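PDB 5LPH: centrosomal protein of 104 kDa from Homo sapiens, which is required for forming cilia and for keeping the ciliary tip intact, and binds tubulin, probably through its TOG domain, the part in this chain. Local coordinates for residues G27-L32 with V52-C57. Residues are numbered along the deposited sequence; the frame is centred on the assembly and turned at random.
Sequences GEPEPL and VAEAYC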
loop_
_atom_site.group_PDB
_atom_site.type_symbol
_atom_site.label_atom_id
_atom_site.label_comp_id
_atom_site.label_asym_id
_atom_site.label_seq_id
_atom_site.Cartn_x
_atom_site.Cartn_y
_atom_site.Cartn_z
ATOM N N GLY A 27 -17.161 24.273 -20.002
ATOM C CA GLY A 27 -18.444 24.144 -19.306
ATOM C C GLY A 27 -18.193 23.668 -17.888
ATOM O O GLY A 27 -17.132 23.114 -17.595
ATOM N N GLU A 28 -19.165 23.887 -17.010
ATOM C CA GLU A 28 -19.056 23.472 -15.607
ATOM C C GLU A 28 -19.110 21.936 -15.455
ATOM O O GLU A 28 -19.597 21.244 -16.353
ATOM C CB GLU A 28 -20.161 24.131 -14.756
ATOM C CG GLU A 28 -21.580 23.630 -15.032
ATOM C CD GLU A 28 -22.651 24.380 -14.250
ATOM O OE1 GLU A 28 -22.394 24.813 -13.102
ATOM O OE2 GLU A 28 -23.770 24.521 -14.787
ATOM N N PRO A 29 -18.611 21.401 -14.320
ATOM C CA PRO A 29 -18.772 19.973 -14.004
ATOM C C PRO A 29 -20.237 19.554 -13.913
ATOM O O PRO A 29 -21.072 20.346 -13.474
ATOM C CB PRO A 29 -18.119 19.842 -12.624
ATOM C CG PRO A 29 -17.147 20.957 -12.559
ATOM C CD PRO A 29 -17.764 22.084 -13.325
ATOM N N GLU A 30 -20.542 18.322 -14.315
ATOM C CA GLU A 30 -21.913 17.803 -14.213
ATOM C C GLU A 30 -22.288 17.614 -12.733
ATOM O O GLU A 30 -21.399 17.581 -11.877
ATOM C CB GLU A 30 -22.101 16.514 -15.040
ATOM C CG GLU A 30 -21.354 15.275 -14.556
ATOM C CD GLU A 30 -20.034 15.031 -15.268
ATOM O OE1 GLU A 30 -19.475 15.961 -15.897
ATOM O OE2 GLU A 30 -19.543 13.887 -15.186
ATOM N N PRO A 31 -23.598 17.512 -12.420
ATOM C CA PRO A 31 -23.934 17.391 -11.008
ATOM C C PRO A 31 -23.597 16.008 -10.459
ATOM O O PRO A 31 -23.462 15.036 -11.218
ATOM C CB PRO A 31 -25.445 17.629 -10.989
ATOM C CG PRO A 31 -25.912 17.117 -12.300
ATOM C CD PRO A 31 -24.790 17.352 -13.276
ATOM N N LEU A 32 -23.452 15.943 -9.142
ATOM C CA LEU A 32 -23.241 14.684 -8.442
ATOM C C LEU A 32 -24.498 13.826 -8.556
ATOM O O LEU A 32 -25.614 14.343 -8.468
ATOM C CB LEU A 32 -22.914 14.948 -6.966
ATOM C CG LEU A 32 -21.581 15.662 -6.714
ATOM C CD1 LEU A 32 -21.554 16.325 -5.345
ATOM C CD2 LEU A 32 -20.415 14.697 -6.868
ATOM N N VAL A 52 -16.004 19.100 -4.681
ATOM C CA VAL A 52 -16.374 17.672 -4.713
ATOM C C VAL A 52 -16.924 17.282 -6.092
ATOM O O VAL A 52 -16.596 16.213 -6.607
ATOM C CB VAL A 52 -17.372 17.294 -3.594
ATOM C CG1 VAL A 52 -17.858 15.860 -3.740
ATOM C CG2 VAL A 52 -16.720 17.470 -2.230
ATOM N N ALA A 53 -17.748 18.150 -6.677
ATOM C CA ALA A 53 -18.299 17.932 -8.020
ATOM C C ALA A 53 -17.199 17.839 -9.084
ATOM O O ALA A 53 -17.248 16.961 -9.934
ATOM C CB ALA A 53 -19.285 19.037 -8.377
ATOM N N GLU A 54 -16.226 18.749 -9.027
ATOM C CA GLU A 54 -15.020 18.682 -9.866
ATOM C C GLU A 54 -14.335 17.310 -9.786
ATOM O O GLU A 54 -14.052 16.685 -10.814
ATOM C CB GLU A 54 -13.990 19.726 -9.438
ATOM C CG GLU A 54 -14.100 21.106 -10.049
ATOM C CD GLU A 54 -12.810 21.884 -9.831
ATOM O OE1 GLU A 54 -12.548 22.255 -8.667
ATOM O OE2 GLU A 54 -12.049 22.093 -10.809
ATOM N N ALA A 55 -14.081 16.860 -8.556
ATOM C CA ALA A 55 -13.408 15.580 -8.294
ATOM C C ALA A 55 -14.155 14.361 -8.821
ATOM O O ALA A 55 -13.523 13.377 -9.189
ATOM C CB ALA A 55 -13.143 15.418 -6.801
ATOM N N TYR A 56 -15.486 14.429 -8.854
ATOM C CA TYR A 56 -16.338 13.319 -9.316
ATOM C C TYR A 56 -16.668 13.312 -10.811
ATOM O O TYR A 56 -17.172 12.307 -11.318
ATOM C CB TYR A 56 -17.664 13.307 -8.540
ATOM C CG TYR A 56 -17.642 12.460 -7.288
ATOM C CD1 TYR A 56 -17.050 12.929 -6.117
ATOM C CD2 TYR A 56 -18.231 11.203 -7.265
ATOM C CE1 TYR A 56 -17.031 12.162 -4.966
ATOM C CE2 TYR A 56 -18.218 10.424 -6.113
ATOM C CZ TYR A 56 -17.612 10.911 -4.968
ATOM O OH TYR A 56 -17.583 10.169 -3.819
ATOM N N CYS A 57 -16.414 14.411 -11.518
ATOM C CA CYS A 57 -16.938 14.561 -12.881
ATOM C C CYS A 57 -16.104 13.816 -13.933
ATOM O O CYS A 57 -15.006 13.323 -13.653
ATOM C CB CYS A 57 -17.075 16.038 -13.240
ATOM S SG CYS A 57 -15.544 16.844 -13.702
HETATM O O HOH W 1 -19.465 15.741 -11.047
#
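Pro29 and Leu32 bring the extended, non-helical chain of 27-32 against the last turn of helix 49-56, their CA atoms nearest those of Glu54 and Ala53 respectively. The two backbones are joined through one water, which donates to Glu30 O and to Ala53 O, 2.8 Å from each, so the water links the loop to a helix carbonyl, Ala53 O, that already takes a weak bond from Tyr56 N. On one flank of this bridge the Pro29 ring packs with its CG 4.0 Å from Glu54 CG, the two side chains running side by side, while its CB rests against Cys57 CB. On the other, Leu32 lays its branched end across Ala53: CD2 comes within 3.5 Å of Tyr56 CB and approaches the start of the ring obliquely, and CD1 reaches Val52 CG1 at 4.1 Å, the two side chains crossing nearly at right angles. This is the N-terminal end of the TOG domain, a row of paired HEAT-type helices, where the leading segment lies over one of the short helices preceding helix 60-76. Tyr56, touched by Leu32 at its root, has its hydroxyl hydrogen-bonded to Glu39 OE2. Glu30 has CG between its own N and carbonyl carbon (chi1 68°) and bends at chi2 (-97°), which brings the carboxylate alongside Cys57, OE1 3.6 Å from Cys57 CB; OE2 accepts a hydrogen bond from Lys58 N, just past the helix. An alanine in place of Glu30 would keep the water-bound carbonyl but is likely to leave Lys58 N without this acceptor and open a gap beside Cys57 CB. Beyond, Pro29 and Cys57 both lean on Tyr62 of helix 60-76.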